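Local coordinates for protein Cyclo(L-tyrosyl-L-tyrosyl) synthase (Mycobacterium tuberculosis, PDB 2X9Q) that joins two tyrosines, delivered as tyrosyl-tRNA, into the cyclic dipeptide cyclo(L-Tyr-L-Tyr) without ATP, probably as a step toward mycocyclosin, at residues S92-R96 with Q97-D101; N143-G146 with V147-K150; S175-A178 with Y179-H183; E194-R197 with A198-D202. All blocks are in the same frame, centred on the assembly; numbering follows the deposited sequence.

Interaction 1 (S92-R96 with Q97-D101); sequences SYFSR and QRLRD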
loop_
_atom_site.group_PDB
_atom_site.type_symbol
_atom_site.label_atom_id
_atom_site.label_comp_id
_atom_site.label_asym_id
_atom_site.label_seq_id
_atom_site.Cartn_x
_atom_site.Cartn_y
_atom_site.Cartn_z
ATOM N N SER A 92 0.067 -11.120 10.928
ATOM C CA SER A 92 -1.044 -12.074 11.148
ATOM C C SER A 92 -2.453 -11.517 10.854
ATOM O O SER A 92 -3.406 -12.264 10.757
ATOM C CB SER A 92 -1.046 -12.599 12.567
ATOM O OG SER A 92 -1.105 -11.450 13.420
ATOM N N TYR A 93 -2.603 -10.216 10.706
ATOM C CA TYR A 93 -3.914 -9.663 10.264
ATOM C C TYR A 93 -4.388 -10.358 8.979
ATOM O O TYR A 93 -5.581 -10.606 8.779
ATOM C CB TYR A 93 -3.750 -8.137 10.039
ATOM C CG TYR A 93 -5.011 -7.483 9.532
ATOM C CD1 TYR A 93 -6.056 -7.150 10.416
ATOM C CD2 TYR A 93 -5.173 -7.175 8.162
ATOM C CE1 TYR A 93 -7.252 -6.501 9.939
ATOM C CE2 TYR A 93 -6.308 -6.558 7.698
ATOM C CZ TYR A 93 -7.344 -6.198 8.580
ATOM O OH TYR A 93 -8.492 -5.595 8.049
ATOM N N PHE A 94 -3.454 -10.664 8.081
ATOM C CA PHE A 94 -3.796 -11.286 6.787
ATOM C C PHE A 94 -3.924 -12.779 6.857
ATOM O O PHE A 94 -3.196 -13.523 6.188
ATOM C CB PHE A 94 -2.845 -10.835 5.626
ATOM C CG PHE A 94 -2.864 -9.309 5.429
ATOM C CD1 PHE A 94 -3.961 -8.709 4.780
ATOM C CD2 PHE A 94 -1.808 -8.494 5.912
ATOM C CE1 PHE A 94 -4.011 -7.293 4.596
ATOM C CE2 PHE A 94 -1.848 -7.064 5.800
ATOM C CZ PHE A 94 -2.970 -6.493 5.092
ATOM N N SER A 95 -4.907 -13.215 7.630
ATOM C CA SER A 95 -5.214 -14.623 7.755
ATOM C C SER A 95 -5.913 -15.026 6.462
ATOM O O SER A 95 -6.333 -14.142 5.667
ATOM C CB SER A 95 -6.164 -14.811 8.973
ATOM O OG SER A 95 -7.473 -14.322 8.579
ATOM N N ARG A 96 -6.057 -16.341 6.245
ATOM C CA ARG A 96 -6.839 -16.827 5.121
ATOM C C ARG A 96 -8.270 -16.274 5.113
ATOM O O ARG A 96 -8.800 -15.914 4.057
ATOM C CB ARG A 96 -6.874 -18.403 5.105
ATOM C CG ARG A 96 -5.572 -19.028 4.505
ATOM C CD ARG A 96 -5.543 -18.932 2.983
ATOM N NE ARG A 96 -6.793 -19.531 2.514
ATOM C CZ ARG A 96 -6.986 -20.849 2.398
ATOM N NH1 ARG A 96 -8.197 -21.312 2.068
ATOM N NH2 ARG A 96 -5.969 -21.712 2.614
ATOM N N GLN A 97 -8.926 -16.289 6.244
ATOM C CA GLN A 97 -10.328 -15.786 6.263
ATOM C C GLN A 97 -10.359 -14.252 5.934
ATOM O O GLN A 97 -11.247 -13.811 5.198
ATOM C CB GLN A 97 -10.965 -16.017 7.665
ATOM C CG GLN A 97 -12.506 -15.613 7.764
ATOM C CD GLN A 97 -13.325 -16.318 6.660
ATOM O OE1 GLN A 97 -13.888 -15.680 5.731
ATOM N NE2 GLN A 97 -13.318 -17.661 6.697
ATOM N N ARG A 98 -9.429 -13.466 6.513
ATOM C CA ARG A 98 -9.440 -12.013 6.278
ATOM C C ARG A 98 -9.200 -11.750 4.795
ATOM O O ARG A 98 -9.823 -10.868 4.242
ATOM C CB ARG A 98 -8.368 -11.276 7.075
ATOM C CG ARG A 98 -8.418 -9.681 6.914
ATOM C CD ARG A 98 -9.417 -9.229 7.895
ATOM N NE ARG A 98 -8.706 -9.393 9.159
ATOM C CZ ARG A 98 -9.284 -9.559 10.336
ATOM N NH1 ARG A 98 -10.624 -9.560 10.445
ATOM N NH2 ARG A 98 -8.491 -9.699 11.400
ATOM N N LEU A 99 -8.291 -12.505 4.153
ATOM C CA LEU A 99 -8.016 -12.307 2.716
ATOM C C LEU A 99 -9.249 -12.656 1.891
ATOM O O LEU A 99 -9.567 -11.992 0.892
ATOM C CB LEU A 99 -6.816 -13.131 2.261
ATOM C CG LEU A 99 -5.451 -12.596 2.801
ATOM C CD1 LEU A 99 -4.389 -13.711 2.579
ATOM C CD2 LEU A 99 -5.081 -11.278 2.015
ATOM N N ARG A 100 -9.909 -13.762 2.250
ATOM C CA ARG A 100 -11.164 -14.078 1.547
ATOM C C ARG A 100 -12.208 -12.970 1.729
ATOM O O ARG A 100 -12.893 -12.643 0.815
ATOM C CB ARG A 100 -11.752 -15.384 2.070
ATOM C CG ARG A 100 -12.851 -15.953 1.184
ATOM C CD ARG A 100 -13.270 -17.351 1.746
ATOM N NE ARG A 100 -14.614 -17.608 1.251
ATOM C CZ ARG A 100 -14.858 -18.123 0.055
ATOM N NH1 ARG A 100 -13.845 -18.485 -0.762
ATOM N NH2 ARG A 100 -16.108 -18.284 -0.322
ATOM N N ASP A 101 -12.363 -12.472 2.930
ATOM C CA ASP A 101 -13.373 -11.456 3.187
ATOM C C ASP A 101 -13.037 -10.192 2.354
ATOM O O ASP A 101 -13.918 -9.597 1.662
ATOM C CB ASP A 101 -13.395 -11.179 4.690
ATOM C CG ASP A 101 -14.073 -12.308 5.486
ATOM O OD1 ASP A 101 -14.670 -13.190 4.827
ATOM O OD2 ASP A 101 -13.993 -12.283 6.734
#

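Interaction 2 (N143-G146 with V147-K150); sequences NIRG and VRAK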
loop_
_atom_site.group_PDB
_atom_site.type_symbol
_atom_site.label_atom_id
_atom_site.label_comp_id
_atom_site.label_asym_id
_atom_site.label_seq_id
_atom_site.Cartn_x
_atom_site.Cartn_y
_atom_site.Cartn_z
ATOM N N ASN A 143 8.248 -15.886 4.998
ATOM C CA ASN A 143 7.068 -15.063 5.156
ATOM C C ASN A 143 6.479 -14.656 3.817
ATOM O O ASN A 143 5.240 -14.540 3.675
ATOM C CB ASN A 143 7.444 -13.846 6.020
ATOM C CG ASN A 143 7.630 -14.225 7.506
ATOM O OD1 ASN A 143 7.282 -15.305 7.891
ATOM N ND2 ASN A 143 8.178 -13.326 8.305
ATOM N N ILE A 144 7.357 -14.411 2.832
ATOM C CA ILE A 144 6.916 -14.102 1.480
ATOM C C ILE A 144 6.222 -15.328 0.756
ATOM O O ILE A 144 5.111 -15.176 0.202
ATOM C CB ILE A 144 8.028 -13.507 0.596
ATOM C CG1 ILE A 144 8.483 -12.101 1.115
ATOM C CG2 ILE A 144 7.551 -13.438 -0.840
ATOM C CD1 ILE A 144 9.878 -11.665 0.512
ATOM N N ARG A 145 6.800 -16.546 0.870
ATOM C CA ARG A 145 6.050 -17.765 0.452
ATOM C C ARG A 145 4.690 -17.881 1.124
ATOM O O ARG A 145 3.746 -18.210 0.457
ATOM C CB ARG A 145 6.825 -19.056 0.789
ATOM C CG ARG A 145 8.181 -19.182 0.023
ATOM C CD ARG A 145 8.660 -20.757 0.110
ATOM N NE ARG A 145 10.031 -20.915 -0.433
ATOM C CZ ARG A 145 10.319 -20.956 -1.734
ATOM N NH1 ARG A 145 11.569 -21.123 -2.095
ATOM N NH2 ARG A 145 9.363 -20.811 -2.657
ATOM N N GLY A 146 4.603 -17.680 2.443
ATOM C CA GLY A 146 3.326 -17.867 3.119
ATOM C C GLY A 146 2.268 -16.866 2.571
ATOM O O GLY A 146 1.112 -17.262 2.253
ATOM N N VAL A 147 2.640 -15.568 2.471
ATOM C CA VAL A 147 1.610 -14.614 2.090
ATOM C C VAL A 147 1.270 -14.820 0.576
ATOM O O VAL A 147 0.101 -14.790 0.202
ATOM C CB VAL A 147 2.026 -13.173 2.513
ATOM C CG1 VAL A 147 3.012 -12.618 1.565
ATOM C CG2 VAL A 147 0.819 -12.287 2.620
ATOM N N ARG A 148 2.269 -15.090 -0.264
ATOM C CA ARG A 148 1.977 -15.376 -1.655
ATOM C C ARG A 148 0.934 -16.543 -1.752
ATOM O O ARG A 148 -0.006 -16.496 -2.568
ATOM C CB ARG A 148 3.294 -15.740 -2.445
ATOM C CG ARG A 148 3.060 -16.298 -3.877
ATOM C CD ARG A 148 4.320 -17.062 -4.393
ATOM N NE ARG A 148 5.495 -16.255 -4.426
ATOM C CZ ARG A 148 6.730 -16.598 -4.055
ATOM N NH1 ARG A 148 7.673 -15.685 -4.210
ATOM N NH2 ARG A 148 7.064 -17.768 -3.538
ATOM N N ALA A 149 1.197 -17.639 -1.027
ATOM C CA ALA A 149 0.381 -18.803 -1.115
ATOM C C ALA A 149 -1.031 -18.506 -0.593
ATOM O O ALA A 149 -1.995 -18.879 -1.226
ATOM C CB ALA A 149 1.013 -19.923 -0.269
ATOM N N LYS A 150 -1.167 -17.855 0.557
ATOM C CA LYS A 150 -2.517 -17.536 1.089
ATOM C C LYS A 150 -3.290 -16.663 0.083
ATOM O O LYS A 150 -4.471 -16.920 -0.166
ATOM C CB LYS A 150 -2.495 -16.835 2.419
ATOM C CG LYS A 150 -1.894 -17.742 3.511
ATOM C CD LYS A 150 -1.703 -16.875 4.765
ATOM C CE LYS A 150 -1.297 -17.727 5.944
ATOM N NZ LYS A 150 -1.553 -16.931 7.239
#

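Interaction 3 (S175-A178 with Y179-H183); sequences SNEA and YRELH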
loop_
_atom_site.group_PDB
_atom_site.type_symbol
_atom_site.label_atom_id
_atom_site.label_comp_id
_atom_site.label_asym_id
_atom_site.label_seq_id
_atom_site.Cartn_x
_atom_site.Cartn_y
_atom_site.Cartn_z
ATOM N N SER A 175 9.560 -3.821 -13.516
ATOM C CA SER A 175 9.728 -3.722 -14.948
ATOM C C SER A 175 8.630 -2.860 -15.636
ATOM O O SER A 175 8.563 -2.799 -16.877
ATOM C CB SER A 175 9.695 -5.118 -15.502
ATOM O OG SER A 175 8.378 -5.569 -15.465
ATOM N N ASN A 176 7.754 -2.223 -14.858
ATOM C CA ASN A 176 6.698 -1.391 -15.410
ATOM C C ASN A 176 7.267 0.042 -15.593
ATOM O O ASN A 176 7.823 0.633 -14.652
ATOM C CB ASN A 176 5.490 -1.426 -14.453
ATOM C CG ASN A 176 4.359 -0.531 -14.920
ATOM O OD1 ASN A 176 4.444 0.658 -14.750
ATOM N ND2 ASN A 176 3.277 -1.113 -15.485
ATOM N N GLU A 177 7.244 0.576 -16.817
ATOM C CA GLU A 177 7.812 1.922 -17.040
ATOM C C GLU A 177 7.148 3.048 -16.199
ATOM O O GLU A 177 7.867 3.841 -15.643
ATOM C CB GLU A 177 7.800 2.302 -18.562
ATOM C CG GLU A 177 8.724 3.458 -18.862
ATOM C CD GLU A 177 8.572 3.986 -20.348
ATOM O OE1 GLU A 177 7.453 3.918 -20.934
ATOM O OE2 GLU A 177 9.590 4.479 -20.927
ATOM N N ALA A 178 5.813 3.113 -16.066
ATOM C CA ALA A 178 5.212 4.175 -15.230
ATOM C C ALA A 178 5.720 4.042 -13.735
ATOM O O ALA A 178 6.043 5.039 -13.099
ATOM C CB ALA A 178 3.704 4.114 -15.265
ATOM N N TYR A 179 5.798 2.815 -13.211
ATOM C CA TYR A 179 6.233 2.611 -11.836
ATOM C C TYR A 179 7.646 3.160 -11.742
ATOM O O TYR A 179 7.993 3.909 -10.793
ATOM C CB TYR A 179 6.226 1.086 -11.487
ATOM C CG TYR A 179 6.875 0.779 -10.161
ATOM C CD1 TYR A 179 8.292 0.690 -10.027
ATOM C CD2 TYR A 179 6.089 0.547 -9.045
ATOM C CE1 TYR A 179 8.910 0.411 -8.749
ATOM C CE2 TYR A 179 6.699 0.289 -7.759
ATOM C CZ TYR A 179 8.098 0.214 -7.641
ATOM O OH TYR A 179 8.632 -0.028 -6.394
ATOM N N ARG A 180 8.499 2.744 -12.686
ATOM C CA ARG A 180 9.879 3.175 -12.647
ATOM C C ARG A 180 10.045 4.729 -12.713
ATOM O O ARG A 180 10.903 5.289 -12.039
ATOM C CB ARG A 180 10.642 2.580 -13.830
ATOM C CG ARG A 180 11.016 1.143 -13.775
ATOM C CD ARG A 180 11.769 0.915 -15.177
ATOM N NE ARG A 180 12.375 -0.400 -15.289
ATOM C CZ ARG A 180 13.690 -0.644 -15.459
ATOM N NH1 ARG A 180 14.589 0.352 -15.560
ATOM N NH2 ARG A 180 14.117 -1.906 -15.540
ATOM N N GLU A 181 9.227 5.404 -13.523
ATOM C CA GLU A 181 9.238 6.857 -13.584
ATOM C C GLU A 181 8.751 7.487 -12.278
ATOM O O GLU A 181 9.374 8.390 -11.781
ATOM C CB GLU A 181 8.407 7.361 -14.800
ATOM C CG GLU A 181 9.209 7.126 -16.122
ATOM C CD GLU A 181 8.449 7.470 -17.439
ATOM O OE1 GLU A 181 7.445 8.187 -17.352
ATOM O OE2 GLU A 181 8.854 6.983 -18.544
ATOM N N LEU A 182 7.688 6.969 -11.711
ATOM C CA LEU A 182 7.216 7.454 -10.412
ATOM C C LEU A 182 8.295 7.267 -9.332
ATOM O O LEU A 182 8.555 8.192 -8.569
ATOM C CB LEU A 182 5.905 6.754 -10.002
ATOM C CG LEU A 182 4.716 7.198 -10.875
ATOM C CD1 LEU A 182 3.582 6.058 -10.869
ATOM C CD2 LEU A 182 4.219 8.672 -10.461
ATOM N N HIS A 183 8.910 6.094 -9.283
ATOM C CA HIS A 183 9.932 5.772 -8.241
ATOM C C HIS A 183 11.146 6.716 -8.380
ATOM O O HIS A 183 11.579 7.327 -7.352
ATOM C CB HIS A 183 10.379 4.301 -8.274
ATOM C CG HIS A 183 11.162 3.869 -7.075
ATOM N ND1 HIS A 183 12.544 3.733 -7.071
ATOM C CD2 HIS A 183 10.754 3.594 -5.813
ATOM C CE1 HIS A 183 12.933 3.339 -5.868
ATOM N NE2 HIS A 183 11.854 3.228 -5.097
#

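Interaction 4 (E194-R197 with A198-D202); sequences EDMR and AVCQD. Unlike the reference sequence in segment 194-197: Met196 (reference Leu).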
loop_
_atom_site.group_PDB
_atom_site.type_symbol
_atom_site.label_atom_id
_atom_site.label_comp_id
_atom_site.label_asym_id
_atom_site.label_seq_id
_atom_site.Cartn_x
_atom_site.Cartn_y
_atom_site.Cartn_z
ATOM N N GLU A 194 15.576 19.088 0.726
ATOM C CA GLU A 194 15.770 18.606 2.063
ATOM C C GLU A 194 14.569 18.915 2.946
ATOM O O GLU A 194 14.403 18.230 3.919
ATOM C CB GLU A 194 17.083 19.120 2.696
ATOM C CG GLU A 194 17.051 20.669 2.829
ATOM C CD GLU A 194 18.235 21.192 3.707
ATOM O OE1 GLU A 194 19.408 20.890 3.409
ATOM O OE2 GLU A 194 17.988 21.859 4.707
ATOM N N ASP A 195 13.740 19.905 2.616
ATOM C CA ASP A 195 12.538 20.159 3.433
ATOM C C ASP A 195 11.497 19.034 3.228
ATOM O O ASP A 195 10.935 18.527 4.154
ATOM C CB ASP A 195 11.899 21.522 3.123
ATOM C CG ASP A 195 12.919 22.702 3.300
ATOM O OD1 ASP A 195 13.657 22.701 4.282
ATOM O OD2 ASP A 195 12.952 23.597 2.447
HETATM N N MSE A 196 11.299 18.664 1.989
HETATM C CA MSE A 196 10.427 17.532 1.670
HETATM C C MSE A 196 10.940 16.256 2.279
HETATM O O MSE A 196 10.191 15.495 2.927
HETATM C CB MSE A 196 10.270 17.389 0.132
HETATM C CG MSE A 196 9.051 16.549 -0.224
HETATM SE SE MSE A 196 9.497 15.406 -1.717
HETATM C CE MSE A 196 10.665 14.643 -0.440
ATOM N N ARG A 197 12.235 16.006 2.118
ATOM C CA ARG A 197 12.823 14.873 2.805
ATOM C C ARG A 197 12.612 14.868 4.328
ATOM O O ARG A 197 12.397 13.792 4.962
ATOM C CB ARG A 197 14.341 14.814 2.484
ATOM C CG ARG A 197 15.038 13.559 3.062
ATOM C CD ARG A 197 16.511 13.403 2.483
ATOM N NE ARG A 197 17.353 14.509 2.993
ATOM C CZ ARG A 197 17.919 15.532 2.320
ATOM N NH1 ARG A 197 17.812 15.755 0.958
ATOM N NH2 ARG A 197 18.595 16.373 3.077
ATOM N N ALA A 198 12.786 16.038 4.952
ATOM C CA ALA A 198 12.614 16.097 6.464
ATOM C C ALA A 198 11.169 15.751 6.883
ATOM O O ALA A 198 10.937 15.011 7.851
ATOM C CB ALA A 198 12.992 17.552 6.951
ATOM N N VAL A 199 10.196 16.297 6.145
ATOM C CA VAL A 199 8.784 15.914 6.392
ATOM C C VAL A 199 8.598 14.417 6.275
ATOM O O VAL A 199 8.022 13.844 7.176
ATOM C CB VAL A 199 7.791 16.737 5.520
ATOM C CG1 VAL A 199 6.255 16.319 5.824
ATOM C CG2 VAL A 199 8.018 18.250 5.890
ATOM N N CYS A 200 9.109 13.804 5.177
ATOM C CA CYS A 200 9.010 12.332 5.017
ATOM C C CYS A 200 9.735 11.605 6.144
ATOM O O CYS A 200 9.218 10.590 6.606
ATOM C CB CYS A 200 9.549 11.892 3.632
ATOM S SG CYS A 200 8.546 12.521 2.299
ATOM N N GLN A 201 10.893 12.101 6.639
ATOM C CA GLN A 201 11.557 11.384 7.775
ATOM C C GLN A 201 10.733 11.477 9.030
ATOM O O GLN A 201 10.699 10.510 9.799
ATOM C CB GLN A 201 12.922 11.953 8.224
ATOM C CG GLN A 201 13.990 11.911 7.264
ATOM C CD GLN A 201 14.683 10.550 7.223
ATOM O OE1 GLN A 201 14.776 9.773 8.234
ATOM N NE2 GLN A 201 15.162 10.239 6.042
ATOM N N ASP A 202 10.084 12.648 9.282
ATOM C CA ASP A 202 9.268 12.753 10.455
ATOM C C ASP A 202 8.151 11.697 10.346
ATOM O O ASP A 202 7.803 11.043 11.333
ATOM C CB ASP A 202 8.625 14.166 10.608
ATOM C CG ASP A 202 8.142 14.406 12.037
ATOM O OD1 ASP A 202 9.008 14.409 12.957
ATOM O OD2 ASP A 202 6.923 14.564 12.264
#

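Interaction 1 (S92-R96 with Q97-D101)
Tyr93 carries its ring trans to the backbone N (chi1 178°), and Arg98, five residues on, starts the same way (chi1 -176°) before folding back at chi2 and chi3, which lays its guanidinium over one face of the phenol ring. The two planes are 25° apart and their centres 4.3 Å. The overlap is shifted toward the rim, where NE of Arg98 comes within 3.3 Å of CE1 of Tyr93. CZ of Arg98, 4.3 Å from the centroid of the Tyr93 ring, makes an off-centre cation-pi contact, and CD of Arg98 adds a CH-pi contact over the same face. A weak bond from Arg98 NE to Tyr93 O, 3.4 Å long, ties the folded chain to the backbone as well. Between these residues Ser95 is the N-cap of helix 96-109; its OG accepts from Arg98 N at 3.0 Å, nearly straight, so the residue that stacks on Tyr93 also has its amide capped. Just ahead of the cap, Phe94 is the centre of an inverse gamma turn, and the loop follows strand 82-87 of the Rossmann-like fold that relates this enzyme to class I tRNA synthetases. From Leu99, CD2 meets CD1 of the Phe94 ring obliquely at 3.9 Å, while Leu99 N donates to Ser95 O at 3.0 Å. His254 stacks on Tyr93 and meets Phe94 steeply. The Tyr93 N is bonded to OD1 of Asn91, which probably binds substrate.

Interaction 2 (N143-G146 with V147-K150)
Arg145 and Arg148 run side by side from one turn of helix 133-158 and point the same way, but their flat ends are turned steeply, 71° between the guanidinium planes. NH2 of Arg145 lies at the edge of the Arg148 group, in its plane, with the two NH2 atoms 3.9 Å apart. The Arg145 chain is extended from CG to NE, whereas Arg148 bends at chi3 (-59°), which carries its guanidinium back along the helix until NH2 stands 4.0 Å from Arg145 CG and NH1 stands 4.1 Å from Ile144 CG2. Ile144 therefore touches the arginine through its branch methyl, at a slant. Underneath, successive i to i+4 backbone bonds fix the spacing, among them Arg148 N to Ile144 O at 2.9 Å and Lys150 N to Gly146 O, also 2.9 Å. Val147 and Ile144 both pack on Tyr117 of strand 112-117, and Val147 also on Pro89, while Lys150 leans on Arg96 and Leu99 of helix 96-109. Tyr117 OH also receives a weak bond from Arg148 NE. The two exposed guanidinium groups concentrate positive charge on the helix that also holds Lys139, near Asn143; as Lys139 may take part in aminoacyl-tRNA binding, this is consistent with a surface that could receive tRNA phosphates.

Interaction 3 (S175-A178 with Y179-H183)
Asn176 holds Tyr179 at the start of helix 177-192, and its side chain can be followed outward atom by atom. CB comes 4.0 Å from CB of Tyr179. The next bond places CG trans to the backbone N (chi1 177°), 4.0 Å from Tyr179 N, and the amide is then turned so that OD1 faces the first turn of the helix. There OD1 accepts from Tyr179 N at 3.0 Å, with an N-H...O angle of 161° and the donor in the plane of the amide carbonyl: this is the N-cap bond. OD1 also lies 3.7 Å from Tyr179 CB and rests against it, while the amide stands almost at right angles to the phenol ring. The other tip atom, ND2, points to helix 220-244 and bonds to Ile243 O. The main chain adds Arg180 N to Asn176 O at 3.0 Å. Farther along, the exposed carboxylates of Glu177 and Glu181 bring their OE2 atoms 3.5 Å apart, like charges whose closeness would probably raise the pKa of one of them. Helix 220-244 lies against this end of helix 177-192: Tyr179 and Leu182 pack on Pro235, Leu182 also reaches Asp239 and Ile243, and Tyr179 OH bonds to the carbonyl of Ala232, which probably lies in the substrate site.

Interaction 4 (E194-R197 with A198-D202)
Four i to i+4 backbone bonds carry the first turns of helix 194-210, and their geometry changes along the way: Ala198 N reaches Glu194 O at 2.9 Å from above the carbonyl plane, 36° out of it, whereas Cys200 N meets Met196 O at 3.0 Å almost in line with the carbonyl bond. Met196, modelled as selenomethionine and different from the leucine of the reference sequence, touches Cys200 one turn later. Its CG lies trans to the backbone N (chi1 -161°), and the chain then bends at chi2 and chi3 to bring the terminal CE 4.1 Å from Cys200 SG. The cysteine reaches back to meet it, because SG sits beside its own backbone N (chi1 -65°) on the side of the preceding turn. This is an apolar contact made by the methyl group, with the selenium set behind it. Val199 lays CG2 against Asp195 O at 3.4 Å, and Gln201 places its CG at the same distance from Arg197 O, the carbonyl that also accepts from Gln201 N at 2.8 Å. Arg197 is bent at chi3, which brings its guanidinium back over Glu194, whose CA lies 3.4 Å above one face. NH1 of Arg197 bonds to Leu190 O, joining this helix to the end of helix 177-192. Met196 and Cys200 both pack on Leu190 of that helix and, together with Val199, on Met262 of helix 260-263, while Cys200 and Gln201 rest on Met227 of helix 220-244.

Overall arrangement
Interactions 1 and 2 touch, their centres 12 Å apart: Lys150 CB lies 3.7 Å from Leu99 CD1 and 3.7 Å from Arg96 CD, joining helices 96-109 and 133-158. Interactions 3 and 4 belong to consecutive helices, with centres 23 Å and nearest atoms about 10 Å apart, and both pack on helix 220-244. Between the two groups the closest approach is about 14 Å, between nearest atoms of interactions 2 and 3; the centres of interactions 1 and 4 are 34 Å apart. Probable active-site residues lie near all four: between side chains, Phe94 is about 4 Å from Tyr253, and Val147, Tyr179 and Cys200 each about 7 Å from Ser88, the likely nucleophile, Glu233 and Cys231 respectively.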